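Local coordinates for protein protoporphyrinogen oxidase (Exiguobacterium sibiricum, PDB 3LOV) that binds FAD and probably catalyses the oxygen-dependent oxidation of coproporphyrinogen III to coproporphyrin III in heme b biosynthesis, at residues A[100-105]-A[117-122]; A[124-129]-A[163-168]; A[260-265]-A[430-435]; A[266-271]-A[275-280]. All coordinates share one frame; numbering follows the deposited sequence.

Contact 1. Residues A[100-105]-A[117-122]; sequences PIPKGA and RQTTLL
The ring of Pro102 lies obliquely against the side chain of Thr119 and at about a right angle to that of Leu121, so that one proline meets two residues of the facing loop. Its CG approaches Thr119 OG1 at 3.6 Å, while its CD rests on Leu121 CD2 at 3.9 Å. Leu121 brings that methyl over with CG trans to its own backbone N (chi1 -163°), and the leucine and the proline ring make an apolar pair.

Thr119 OG1 has two polar partners besides this packing. It accepts the backbone N of Leu121 at 3.0 Å, which closes an ST turn, and it hydrogen-bonds a water at 2.8 Å that also donates to Pro100 O. No direct hydrogen bond joins the two segments, which this water bridges; just outside them Thr120 OG1 bonds His99 ND1. A valine in place of Thr119 would probably leave both the water and the Leu121 amide without this partner and weaken the turn.

The contact joins the loop after strand 97-100 to the one leading into helix 124-135. Leu166 of helix 160-172 touches both Pro102 and Leu121, and Leu121 also packs on Ile92 and Asp94 of strand 90-94.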
loop_
_atom_site.group_PDB
_atom_site.type_symbol
_atom_site.label_atom_id
_atom_site.label_comp_id
_atom_site.label_asym_id
_atom_site.label_seq_id
_atom_site.Cartn_x
_atom_site.Cartn_y
_atom_site.Cartn_z
ATOM N N PRO A 100 8.486 9.378 21.261
ATOM C CA PRO A 100 8.803 9.966 19.962
ATOM C C PRO A 100 9.757 9.062 19.209
ATOM O O PRO A 100 10.567 8.361 19.833
ATOM C CB PRO A 100 9.470 11.303 20.317
ATOM C CG PRO A 100 9.883 11.192 21.777
ATOM C CD PRO A 100 9.326 9.914 22.354
ATOM N N ILE A 101 9.621 9.022 17.886
ATOM C CA ILE A 101 10.527 8.229 17.054
ATOM C C ILE A 101 11.951 8.713 17.354
ATOM O O ILE A 101 12.229 9.901 17.284
ATOM C CB ILE A 101 10.237 8.399 15.531
ATOM C CG1 ILE A 101 8.925 7.708 15.122
ATOM C CG2 ILE A 101 11.380 7.839 14.692
ATOM C CD1 ILE A 101 8.615 7.810 13.612
ATOM N N PRO A 102 12.872 7.796 17.698
ATOM C CA PRO A 102 14.213 8.279 18.079
ATOM C C PRO A 102 14.830 9.143 17.026
ATOM O O PRO A 102 14.717 8.821 15.857
ATOM C CB PRO A 102 15.030 6.995 18.188
ATOM C CG PRO A 102 14.060 5.992 18.566
ATOM C CD PRO A 102 12.763 6.342 17.867
ATOM N N LYS A 103 15.505 10.215 17.414
ATOM C CA LYS A 103 16.300 10.969 16.431
ATOM C C LYS A 103 17.600 10.231 16.213
ATOM O O LYS A 103 17.900 9.252 16.916
ATOM C CB LYS A 103 16.584 12.392 16.916
ATOM C CG LYS A 103 15.352 13.296 17.001
ATOM C CD LYS A 103 14.930 13.852 15.631
ATOM C CE LYS A 103 13.978 15.064 15.762
ATOM N NZ LYS A 103 12.807 14.838 16.677
ATOM N N GLY A 104 18.370 10.700 15.235
ATOM C CA GLY A 104 19.676 10.144 14.933
ATOM C C GLY A 104 19.681 8.758 14.324
ATOM O O GLY A 104 20.555 7.932 14.646
ATOM N N ALA A 105 18.735 8.537 13.415
ATOM C CA ALA A 105 18.494 7.245 12.821
ATOM C C ALA A 105 17.976 7.397 11.396
ATOM O O ALA A 105 17.309 8.352 11.093
ATOM C CB ALA A 105 17.481 6.486 13.655
ATOM N N ARG A 117 20.577 7.379 21.558
ATOM C CA ARG A 117 20.499 6.760 22.881
ATOM C C ARG A 117 19.801 7.632 23.949
ATOM O O ARG A 117 19.755 7.261 25.126
ATOM C CB ARG A 117 21.891 6.382 23.354
ATOM C CG ARG A 117 22.550 5.344 22.477
ATOM C CD ARG A 117 23.981 5.101 22.888
ATOM N NE ARG A 117 24.069 4.475 24.211
ATOM C CZ ARG A 117 25.088 3.724 24.634
ATOM N NH1 ARG A 117 26.141 3.473 23.856
ATOM N NH2 ARG A 117 25.039 3.194 25.843
ATOM N N GLN A 118 19.281 8.785 23.531
ATOM C CA GLN A 118 18.339 9.554 24.327
ATOM C C GLN A 118 16.947 8.872 24.390
ATOM O O GLN A 118 16.120 9.213 25.244
ATOM C CB GLN A 118 18.174 10.955 23.755
ATOM C CG GLN A 118 19.486 11.740 23.650
ATOM C CD GLN A 118 19.285 13.209 23.287
ATOM O OE1 GLN A 118 18.164 13.719 23.293
ATOM N NE2 GLN A 118 20.380 13.895 22.979
ATOM N N THR A 119 16.693 7.931 23.474
ATOM C CA THR A 119 15.423 7.251 23.430
ATOM C C THR A 119 15.079 6.455 24.683
ATOM O O THR A 119 15.938 5.812 25.280
ATOM C CB THR A 119 15.318 6.294 22.250
ATOM O OG1 THR A 119 13.951 5.931 22.134
ATOM C CG2 THR A 119 16.227 5.026 22.420
ATOM N N THR A 120 13.787 6.511 25.027
ATOM C CA THR A 120 13.175 5.733 26.086
ATOM C C THR A 120 12.566 4.424 25.560
ATOM O O THR A 120 11.982 3.663 26.301
ATOM C CB THR A 120 12.064 6.591 26.820
ATOM O OG1 THR A 120 11.173 7.182 25.853
ATOM C CG2 THR A 120 12.688 7.708 27.649
ATOM N N LEU A 121 12.733 4.144 24.278
ATOM C CA LEU A 121 12.014 3.056 23.642
ATOM C C LEU A 121 12.695 1.738 23.961
ATOM O O LEU A 121 12.056 0.685 24.023
ATOM C CB LEU A 121 11.960 3.329 22.132
ATOM C CG LEU A 121 11.019 2.654 21.144
ATOM C CD1 LEU A 121 9.604 2.501 21.642
ATOM C CD2 LEU A 121 11.061 3.509 19.884
ATOM N N LEU A 122 14.006 1.799 24.164
ATOM C CA LEU A 122 14.784 0.627 24.552
ATOM C C LEU A 122 15.323 0.863 25.976
ATOM O O LEU A 122 15.477 1.993 26.417
ATOM C CB LEU A 122 15.932 0.418 23.554
ATOM C CG LEU A 122 15.593 -0.440 22.328
ATOM C CD1 LEU A 122 14.441 0.190 21.542
ATOM C CD2 LEU A 122 16.832 -0.682 21.424
HETATM O O HOH W 1 12.421 8.205 21.492
#

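Contact 2. Residues A[124-129]-A[163-168]; sequences EEEKQE and VEKLIE
Both Glu126 and Lys165 place CG beside the backbone N and opposite the carbonyl carbon (chi1 -74° and -64°), and both chains run on extended from there. The torsions send the two side chains out from their helices until the carboxylate and the ammonium meet. At the Lys165–Glu126 pair the backbones are still far apart, with CA atoms 10.6 Å from each other, and the long side chains span the distance.

The two chains cross at about a right angle. Lys165 NZ donates to Glu126 OE1 at 3.0 Å, on the syn lone pair, the side facing the other oxygen. A second, weak bond runs from Lys165 NZ to Glu126 OE2 at 3.2 Å, which puts the nitrogen in the mouth of the carboxylate. Behind it, Lys165 CE comes within 3.7 Å of Glu126 OE2.

Glu126 OE1 also accepts the backbone N of Thr123, just before the segment, so this oxygen has two donors and the carboxylate is restrained near the start of its helix. An alanine in place of Glu126 would probably leave the ammonium of Lys165 without its carboxylate mate and the Thr123 amide without this acceptor.

This is a surface salt bridge between helix 124-135 and helix 160-172, away from the FAD-binding residues. Lys165 sits at a wider, pi-type turn of its helix, spanning 163-167. Next to the bridge, Leu166 packs on Leu121 and Lys165 touches Leu122, both in the loop that leads into helix 124-135.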
loop_
_atom_site.group_PDB
_atom_site.type_symbol
_atom_site.label_atom_id
_atom_site.label_comp_id
_atom_site.label_asym_id
_atom_site.label_seq_id
_atom_site.Cartn_x
_atom_site.Cartn_y
_atom_site.Cartn_z
ATOM N N GLU A 124 18.439 0.675 28.817
ATOM C CA GLU A 124 19.852 1.070 28.763
ATOM C C GLU A 124 20.679 -0.073 28.218
ATOM O O GLU A 124 21.555 0.109 27.376
ATOM C CB GLU A 124 20.384 1.421 30.166
ATOM C CG GLU A 124 21.853 1.848 30.174
ATOM C CD GLU A 124 22.135 2.963 29.177
ATOM O OE1 GLU A 124 21.423 3.983 29.227
ATOM O OE2 GLU A 124 23.058 2.821 28.340
ATOM N N GLU A 125 20.397 -1.265 28.727
ATOM C CA GLU A 125 21.106 -2.435 28.301
ATOM C C GLU A 125 20.909 -2.720 26.815
ATOM O O GLU A 125 21.866 -3.046 26.115
ATOM C CB GLU A 125 20.655 -3.635 29.117
ATOM C CG GLU A 125 21.143 -4.954 28.583
ATOM C CD GLU A 125 21.027 -6.096 29.582
ATOM O OE1 GLU A 125 20.735 -5.845 30.776
ATOM O OE2 GLU A 125 21.249 -7.254 29.162
ATOM N N GLU A 126 19.671 -2.634 26.337
ATOM C CA GLU A 126 19.398 -2.817 24.894
ATOM C C GLU A 126 20.151 -1.755 24.063
ATOM O O GLU A 126 20.741 -2.076 23.049
ATOM C CB GLU A 126 17.895 -2.737 24.609
ATOM C CG GLU A 126 17.148 -3.966 25.049
ATOM C CD GLU A 126 15.656 -3.740 25.252
ATOM O OE1 GLU A 126 15.180 -2.577 25.310
ATOM O OE2 GLU A 126 14.966 -4.767 25.385
ATOM N N LYS A 127 20.166 -0.511 24.534
ATOM C CA LYS A 127 20.915 0.552 23.868
ATOM C C LYS A 127 22.395 0.223 23.804
ATOM O O LYS A 127 22.995 0.276 22.739
ATOM C CB LYS A 127 20.683 1.900 24.519
ATOM C CG LYS A 127 19.299 2.381 24.293
ATOM C CD LYS A 127 19.060 3.808 24.770
ATOM C CE LYS A 127 18.792 3.945 26.272
ATOM N NZ LYS A 127 18.371 5.361 26.628
ATOM N N GLN A 128 22.974 -0.199 24.914
ATOM C CA GLN A 128 24.381 -0.524 24.904
ATOM C C GLN A 128 24.617 -1.625 23.895
ATOM O O GLN A 128 25.605 -1.628 23.201
ATOM C CB GLN A 128 24.851 -0.978 26.265
ATOM C CG GLN A 128 26.357 -1.263 26.344
ATOM C CD GLN A 128 27.178 -0.019 26.055
ATOM O OE1 GLN A 128 27.059 0.991 26.741
ATOM N NE2 GLN A 128 27.993 -0.085 25.033
ATOM N N GLU A 129 23.711 -2.572 23.826
ATOM C CA GLU A 129 23.876 -3.697 22.892
ATOM C C GLU A 129 23.799 -3.283 21.409
ATOM O O GLU A 129 24.473 -3.863 20.567
ATOM C CB GLU A 129 22.824 -4.755 23.175
ATOM C CG GLU A 129 22.629 -5.719 22.058
ATOM C CD GLU A 129 21.536 -6.720 22.351
ATOM O OE1 GLU A 129 20.512 -6.358 22.984
ATOM O OE2 GLU A 129 21.704 -7.864 21.924
ATOM N N VAL A 163 14.883 -4.441 16.297
ATOM C CA VAL A 163 14.006 -4.904 15.221
ATOM C C VAL A 163 12.543 -4.932 15.672
ATOM O O VAL A 163 11.647 -4.387 14.992
ATOM C CB VAL A 163 14.434 -6.300 14.724
ATOM C CG1 VAL A 163 13.323 -6.937 13.910
ATOM C CG2 VAL A 163 15.690 -6.184 13.914
ATOM N N GLU A 164 12.308 -5.515 16.853
ATOM C CA GLU A 164 10.937 -5.641 17.391
ATOM C C GLU A 164 10.289 -4.375 17.851
ATOM O O GLU A 164 9.136 -4.126 17.527
ATOM C CB GLU A 164 10.914 -6.649 18.555
ATOM C CG GLU A 164 11.256 -7.979 18.071
ATOM C CD GLU A 164 11.515 -8.997 19.138
ATOM O OE1 GLU A 164 11.225 -8.751 20.329
ATOM O OE2 GLU A 164 12.005 -10.053 18.752
ATOM N N LYS A 165 11.029 -3.568 18.610
ATOM C CA LYS A 165 10.487 -2.375 19.241
ATOM C C LYS A 165 10.452 -1.168 18.322
ATOM O O LYS A 165 9.652 -0.233 18.547
ATOM C CB LYS A 165 11.275 -2.009 20.521
ATOM C CG LYS A 165 11.161 -3.066 21.620
ATOM C CD LYS A 165 11.981 -2.694 22.868
ATOM C CE LYS A 165 11.678 -3.644 24.020
ATOM N NZ LYS A 165 12.197 -3.140 25.338
ATOM N N LEU A 166 11.333 -1.119 17.327
ATOM C CA LEU A 166 11.367 0.085 16.455
ATOM C C LEU A 166 11.205 -0.188 14.951
ATOM O O LEU A 166 10.323 0.394 14.312
ATOM C CB LEU A 166 12.623 0.900 16.732
ATOM C CG LEU A 166 12.746 2.145 15.852
ATOM C CD1 LEU A 166 11.530 3.062 16.006
ATOM C CD2 LEU A 166 14.078 2.847 16.127
ATOM N N ILE A 167 12.026 -1.073 14.385
ATOM C CA ILE A 167 12.118 -1.196 12.929
ATOM C C ILE A 167 10.840 -1.783 12.336
ATOM O O ILE A 167 10.270 -1.244 11.402
ATOM C CB ILE A 167 13.269 -2.076 12.487
ATOM C CG1 ILE A 167 14.599 -1.638 13.125
ATOM C CG2 ILE A 167 13.422 -2.025 10.960
ATOM C CD1 ILE A 167 15.034 -0.294 12.757
ATOM N N GLU A 168 10.381 -2.889 12.889
ATOM C CA GLU A 168 9.157 -3.495 12.394
ATOM C C GLU A 168 7.979 -2.552 12.375
ATOM O O GLU A 168 7.354 -2.399 11.331
ATOM C CB GLU A 168 8.812 -4.810 13.131
ATOM C CG GLU A 168 7.512 -5.425 12.652
ATOM C CD GLU A 168 7.372 -6.874 13.131
ATOM O OE1 GLU A 168 7.400 -7.088 14.357
ATOM O OE2 GLU A 168 7.288 -7.773 12.292
#

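Contact 3. Residues A[260-265]-A[430-435]; sequences ISREDG and AQYPGI
The guanidinium of Arg262 lies nearly flat on the ring of Tyr432, a stacked cation-pi pair at the edge of the FAD-binding domain, whose parallel sheet is of the Rossmann type. The two planes are inclined by 22°, and Arg262 CZ stands 4.2 Å from the ring centroid. The overlap is not central: Arg262 NH2 is above the ring but displaced toward its rim, nearest Tyr432 CE2.

The extended arginine reaches from strand 259-263 to the C-terminal end of helix 417-431, where Gln431 is the last helical residue and Tyr432 begins a type II turn closed by the bond from Ile435 N to Tyr432 O. Asp296 ties the pair together from outside, forming a salt bridge with Arg262 NH2 and giving its backbone N to Tyr432 OH.

Beside the stacked pair, Ile260 and Ile435 reach toward each other tip to tip, with CG2 of Ile260 4.1 Å from CD1 of Ile435. Ile260 is also a neighbour of Leu257, an FAD-binding residue.

The carbonyl of Gln431 takes the edge of the guanidinium: Arg262 NH1 donates to Gln431 O at 2.7 Å, in the carbonyl plane, while the bond from Arg262 NH2 to the same oxygen is weak.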
loop_
_atom_site.group_PDB
_atom_site.type_symbol
_atom_site.label_atom_id
_atom_site.label_comp_id
_atom_site.label_asym_id
_atom_site.label_seq_id
_atom_site.Cartn_x
_atom_site.Cartn_y
_atom_site.Cartn_z
ATOM N N ILE A 260 -14.737 -17.424 -17.691
ATOM C CA ILE A 260 -14.010 -17.285 -18.973
ATOM C C ILE A 260 -14.078 -18.629 -19.746
ATOM O O ILE A 260 -13.728 -19.672 -19.217
ATOM C CB ILE A 260 -12.534 -16.869 -18.724
ATOM C CG1 ILE A 260 -12.467 -15.495 -18.001
ATOM C CG2 ILE A 260 -11.715 -16.801 -20.037
ATOM C CD1 ILE A 260 -11.050 -15.028 -17.680
ATOM N N SER A 261 -14.536 -18.611 -20.990
ATOM C CA SER A 261 -14.575 -19.843 -21.825
ATOM C C SER A 261 -13.913 -19.627 -23.147
ATOM O O SER A 261 -13.859 -18.510 -23.655
ATOM C CB SER A 261 -16.004 -20.232 -22.090
ATOM O OG SER A 261 -16.738 -20.260 -20.889
ATOM N N ARG A 262 -13.482 -20.719 -23.756
ATOM C CA ARG A 262 -12.794 -20.628 -25.014
ATOM C C ARG A 262 -13.787 -20.501 -26.178
ATOM O O ARG A 262 -14.795 -21.189 -26.209
ATOM C CB ARG A 262 -11.872 -21.827 -25.169
ATOM C CG ARG A 262 -10.927 -21.932 -23.957
ATOM C CD ARG A 262 -9.780 -22.860 -24.215
ATOM N NE ARG A 262 -9.207 -23.347 -22.953
ATOM C CZ ARG A 262 -8.127 -22.851 -22.357
ATOM N NH1 ARG A 262 -7.480 -21.828 -22.885
ATOM N NH2 ARG A 262 -7.688 -23.386 -21.216
ATOM N N GLU A 263 -13.502 -19.570 -27.091
ATOM C CA GLU A 263 -14.227 -19.408 -28.360
ATOM C C GLU A 263 -13.199 -19.530 -29.454
ATOM O O GLU A 263 -12.835 -18.534 -30.052
ATOM C CB GLU A 263 -14.858 -18.027 -28.500
ATOM C CG GLU A 263 -16.136 -17.836 -27.800
ATOM C CD GLU A 263 -17.255 -18.608 -28.419
ATOM O OE1 GLU A 263 -17.079 -19.197 -29.506
ATOM O OE2 GLU A 263 -18.303 -18.673 -27.785
ATOM N N ASP A 264 -12.701 -20.741 -29.673
ATOM C CA ASP A 264 -11.773 -21.024 -30.774
ATOM C C ASP A 264 -10.669 -19.960 -30.955
ATOM O O ASP A 264 -10.517 -19.353 -32.032
ATOM C CB ASP A 264 -12.582 -21.231 -32.078
ATOM C CG ASP A 264 -13.693 -22.304 -31.927
ATOM O OD1 ASP A 264 -13.374 -23.443 -31.546
ATOM O OD2 ASP A 264 -14.891 -22.021 -32.175
ATOM N N GLY A 265 -9.875 -19.742 -29.905
ATOM C CA GLY A 265 -8.763 -18.785 -29.985
ATOM C C GLY A 265 -9.101 -17.455 -29.307
ATOM O O GLY A 265 -8.231 -16.742 -28.856
ATOM N N ALA A 430 0.510 -19.725 -21.164
ATOM C CA ALA A 430 0.560 -21.022 -21.796
ATOM C C ALA A 430 -0.834 -21.705 -21.800
ATOM O O ALA A 430 -1.204 -22.340 -22.770
ATOM C CB ALA A 430 1.625 -21.931 -21.107
ATOM N N GLN A 431 -1.613 -21.550 -20.738
ATOM C CA GLN A 431 -2.943 -22.130 -20.688
ATOM C C GLN A 431 -4.016 -21.241 -21.280
ATOM O O GLN A 431 -5.024 -21.754 -21.772
ATOM C CB GLN A 431 -3.320 -22.493 -19.262
ATOM C CG GLN A 431 -2.484 -23.641 -18.748
ATOM C CD GLN A 431 -2.647 -24.896 -19.614
ATOM O OE1 GLN A 431 -3.731 -25.458 -19.715
ATOM N NE2 GLN A 431 -1.579 -25.316 -20.227
ATOM N N TYR A 432 -3.822 -19.915 -21.203
ATOM C CA TYR A 432 -4.770 -18.953 -21.773
ATOM C C TYR A 432 -4.060 -17.832 -22.539
ATOM O O TYR A 432 -3.966 -16.696 -22.071
ATOM C CB TYR A 432 -5.619 -18.353 -20.673
ATOM C CG TYR A 432 -6.492 -19.325 -19.909
ATOM C CD1 TYR A 432 -5.974 -20.066 -18.800
ATOM C CD2 TYR A 432 -7.830 -19.470 -20.225
ATOM C CE1 TYR A 432 -6.777 -20.916 -18.079
ATOM C CE2 TYR A 432 -8.655 -20.327 -19.486
ATOM C CZ TYR A 432 -8.128 -21.035 -18.418
ATOM O OH TYR A 432 -8.942 -21.871 -17.683
ATOM N N PRO A 433 -3.578 -18.144 -23.738
ATOM C CA PRO A 433 -2.877 -17.143 -24.506
ATOM C C PRO A 433 -3.779 -15.936 -24.666
ATOM O O PRO A 433 -4.982 -16.103 -24.860
ATOM C CB PRO A 433 -2.628 -17.826 -25.853
ATOM C CG PRO A 433 -2.792 -19.281 -25.608
ATOM C CD PRO A 433 -3.772 -19.397 -24.484
ATOM N N GLY A 434 -3.194 -14.746 -24.526
ATOM C CA GLY A 434 -3.940 -13.483 -24.538
ATOM C C GLY A 434 -4.517 -13.001 -23.197
ATOM O O GLY A 434 -5.208 -11.973 -23.141
ATOM N N ILE A 435 -4.244 -13.715 -22.113
ATOM C CA ILE A 435 -4.728 -13.269 -20.818
ATOM C C ILE A 435 -3.542 -12.799 -19.994
ATOM O O ILE A 435 -2.539 -13.497 -19.882
ATOM C CB ILE A 435 -5.604 -14.347 -20.141
ATOM C CG1 ILE A 435 -6.793 -14.677 -21.070
ATOM C CG2 ILE A 435 -6.092 -13.895 -18.749
ATOM C CD1 ILE A 435 -7.895 -15.472 -20.427
#

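Contact 4. Residues A[266-271]-A[275-280]; sequences RYRLKT and PEYADY
Just before the second strand of a beta hairpin, Pro275 packs on Arg268 and on the backbone of Leu269. Its CG lies over one face of the Arg268 guanidinium, offset toward the rim, and its CA makes a C-H...O contact of 3.1 Å with Leu269 O.

Glu276 pairs with Leu269 in an antiparallel hydrogen-bonded pair. Leu269 N donates to Glu276 O at 2.7 Å, and Glu276 N returns a bond to Leu269 O. The carboxylate of Glu276 leads away to Arg252, with which it forms a salt bridge.

Tyr277 and Arg268 form the non-hydrogen-bonded pair, their side chains lying side by side and pointing the same way. The extended arginine, its CG trans to the backbone N (chi1 175°), runs alongside the ring, with Arg268 CG 3.8 Å from Tyr277 CE1; a water bridges Arg268 NH1 and Tyr277 OH.

Tyr267 N donates to Ala278 O and Ala278 N to Tyr267 O, both at 2.9 Å. On the same face Ala278 CB meets Leu269 CD2 at 4.3 Å.

Just past the last paired residue, Asp279 makes a side-on salt bridge with Arg266. Arg266 NE donates to Asp279 OD1 at 3.1 Å and Arg266 NH2 to Asp279 OD2 at 3.2 Å. Both oxygens are met on the syn side, 34° out of the carboxylate plane; OD2 also accepts Arg6 N of the parallel sheet.

With a nitrogen for each oxygen, the guanidinium and carboxylate are restrained from turning independently, and the added amide would probably favour a charged Asp279 where the hairpin meets strand 6-10.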
loop_
_atom_site.group_PDB
_atom_site.type_symbol
_atom_site.label_atom_id
_atom_site.label_comp_id
_atom_site.label_asym_id
_atom_site.label_seq_id
_atom_site.Cartn_x
_atom_site.Cartn_y
_atom_site.Cartn_z
ATOM N N ARG A 266 -10.375 -17.122 -29.245
ATOM C CA ARG A 266 -10.839 -15.934 -28.549
ATOM C C ARG A 266 -11.456 -16.413 -27.233
ATOM O O ARG A 266 -11.420 -17.595 -26.908
ATOM C CB ARG A 266 -11.875 -15.172 -29.422
ATOM C CG ARG A 266 -11.495 -14.919 -30.923
ATOM C CD ARG A 266 -12.556 -14.061 -31.681
ATOM N NE ARG A 266 -12.649 -12.705 -31.116
ATOM C CZ ARG A 266 -13.756 -11.959 -31.010
ATOM N NH1 ARG A 266 -14.937 -12.366 -31.467
ATOM N NH2 ARG A 266 -13.668 -10.762 -30.439
ATOM N N TYR A 267 -12.066 -15.508 -26.485
ATOM C CA TYR A 267 -12.685 -15.879 -25.229
ATOM C C TYR A 267 -14.080 -15.324 -25.158
ATOM O O TYR A 267 -14.362 -14.232 -25.670
ATOM C CB TYR A 267 -11.823 -15.340 -24.059
ATOM C CG TYR A 267 -10.461 -15.971 -24.037
ATOM C CD1 TYR A 267 -10.284 -17.237 -23.519
ATOM C CD2 TYR A 267 -9.344 -15.301 -24.545
ATOM C CE1 TYR A 267 -9.023 -17.848 -23.534
ATOM C CE2 TYR A 267 -8.102 -15.894 -24.544
ATOM C CZ TYR A 267 -7.948 -17.177 -24.029
ATOM O OH TYR A 267 -6.700 -17.776 -24.020
ATOM N N ARG A 268 -14.941 -16.080 -24.501
ATOM C CA ARG A 268 -16.261 -15.656 -24.210
ATOM C C ARG A 268 -16.279 -15.364 -22.723
ATOM O O ARG A 268 -15.994 -16.263 -21.921
ATOM C CB ARG A 268 -17.255 -16.760 -24.552
ATOM C CG ARG A 268 -18.666 -16.451 -24.161
ATOM C CD ARG A 268 -19.634 -17.491 -24.749
ATOM N NE ARG A 268 -20.939 -17.407 -24.101
ATOM C CZ ARG A 268 -22.101 -17.810 -24.633
ATOM N NH1 ARG A 268 -22.172 -18.329 -25.854
ATOM N NH2 ARG A 268 -23.210 -17.687 -23.936
ATOM N N LEU A 269 -16.615 -14.123 -22.362
ATOM C CA LEU A 269 -16.584 -13.679 -20.957
ATOM C C LEU A 269 -18.002 -13.579 -20.440
ATOM O O LEU A 269 -18.810 -12.807 -20.956
ATOM C CB LEU A 269 -15.840 -12.352 -20.824
ATOM C CG LEU A 269 -14.311 -12.359 -20.695
ATOM C CD1 LEU A 269 -13.586 -13.243 -21.657
ATOM C CD2 LEU A 269 -13.808 -10.920 -20.860
ATOM N N LYS A 270 -18.321 -14.418 -19.454
ATOM C CA LYS A 270 -19.662 -14.489 -18.890
ATOM C C LYS A 270 -19.956 -13.388 -17.878
ATOM O O LYS A 270 -19.200 -13.211 -16.938
ATOM C CB LYS A 270 -19.847 -15.837 -18.185
ATOM C CG LYS A 270 -21.234 -16.029 -17.620
ATOM C CD LYS A 270 -21.279 -17.243 -16.716
ATOM C CE LYS A 270 -22.503 -17.255 -15.828
ATOM N NZ LYS A 270 -23.400 -18.321 -16.224
ATOM N N THR A 271 -21.094 -12.716 -18.038
ATOM C CA THR A 271 -21.569 -11.673 -17.102
ATOM C C THR A 271 -23.053 -11.851 -16.889
ATOM O O THR A 271 -23.683 -12.580 -17.619
ATOM C CB THR A 271 -21.375 -10.257 -17.674
ATOM O OG1 THR A 271 -22.434 -9.936 -18.591
ATOM C CG2 THR A 271 -19.982 -10.073 -18.347
ATOM N N PRO A 275 -22.734 -12.270 -22.681
ATOM C CA PRO A 275 -21.312 -12.446 -22.799
ATOM C C PRO A 275 -20.629 -11.288 -23.468
ATOM O O PRO A 275 -21.263 -10.573 -24.240
ATOM C CB PRO A 275 -21.193 -13.703 -23.663
ATOM C CG PRO A 275 -22.443 -13.672 -24.514
ATOM C CD PRO A 275 -23.498 -13.094 -23.632
ATOM N N GLU A 276 -19.353 -11.086 -23.145
ATOM C CA GLU A 276 -18.487 -10.181 -23.908
ATOM C C GLU A 276 -17.463 -11.034 -24.604
ATOM O O GLU A 276 -16.958 -11.954 -23.972
ATOM C CB GLU A 276 -17.698 -9.242 -22.991
ATOM C CG GLU A 276 -18.320 -7.957 -22.692
ATOM C CD GLU A 276 -18.522 -7.119 -23.923
ATOM O OE1 GLU A 276 -17.546 -6.737 -24.595
ATOM O OE2 GLU A 276 -19.684 -6.849 -24.202
ATOM N N TYR A 277 -17.100 -10.719 -25.849
ATOM C CA TYR A 277 -16.100 -11.541 -26.551
ATOM C C TYR A 277 -14.803 -10.782 -26.596
ATOM O O TYR A 277 -14.784 -9.580 -26.867
ATOM C CB TYR A 277 -16.581 -11.946 -27.971
ATOM C CG TYR A 277 -17.821 -12.844 -27.944
ATOM C CD1 TYR A 277 -17.724 -14.214 -27.732
ATOM C CD2 TYR A 277 -19.074 -12.313 -28.080
ATOM C CE1 TYR A 277 -18.863 -15.014 -27.691
ATOM C CE2 TYR A 277 -20.212 -13.094 -28.023
ATOM C CZ TYR A 277 -20.109 -14.433 -27.831
ATOM O OH TYR A 277 -21.259 -15.187 -27.814
ATOM N N ALA A 278 -13.707 -11.455 -26.277
ATOM C CA ALA A 278 -12.407 -10.773 -26.197
ATOM C C ALA A 278 -11.284 -11.554 -26.883
ATOM O O ALA A 278 -11.322 -12.787 -26.944
ATOM C CB ALA A 278 -12.040 -10.540 -24.742
ATOM N N ASP A 279 -10.298 -10.826 -27.398
ATOM C CA ASP A 279 -9.055 -11.412 -27.832
ATOM C C ASP A 279 -8.007 -11.275 -26.724
ATOM O O ASP A 279 -7.233 -12.198 -26.508
ATOM C CB ASP A 279 -8.611 -10.736 -29.106
ATOM C CG ASP A 279 -9.678 -10.837 -30.172
ATOM O OD1 ASP A 279 -9.699 -11.872 -30.869
ATOM O OD2 ASP A 279 -10.561 -9.951 -30.207
ATOM N N TYR A 280 -7.999 -10.127 -26.029
ATOM C CA TYR A 280 -7.058 -9.885 -24.935
ATOM C C TYR A 280 -7.842 -9.592 -23.681
ATOM O O TYR A 280 -8.840 -8.874 -23.726
ATOM C CB TYR A 280 -6.140 -8.735 -25.294
ATOM C CG TYR A 280 -5.506 -8.922 -26.639
ATOM C CD1 TYR A 280 -4.497 -9.886 -26.843
ATOM C CD2 TYR A 280 -5.934 -8.187 -27.734
ATOM C CE1 TYR A 280 -3.923 -10.073 -28.119
ATOM C CE2 TYR A 280 -5.365 -8.374 -29.001
ATOM C CZ TYR A 280 -4.369 -9.308 -29.183
ATOM O OH TYR A 280 -3.849 -9.457 -30.441
HETATM O O HOH W 2 -20.668 -17.583 -28.174
#

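Overall arrangement
The contacts form two touching pairs on opposite sides of the chain's centre. Contacts 1 and 2 are 10 Å apart between centres; Lys127 of 124-129 bonds to the carbonyls of Arg117 and Thr119, joining loop and helix. Yet contact 1 is buried and mostly apolar, with one water, whereas contact 2 is a lone surface ion pair. Contacts 3 and 4, both partly buried, meet in one small antiparallel sheet, where strand 259-263 of contact 3 pairs with strand 266-270 of contact 4: Ser261 O takes Arg268 N, and nearby Tyr267 OH bonds to Pro433 O. Backbone pairing dominates contact 4; contact 3 relies on side chains spanning to a helix end.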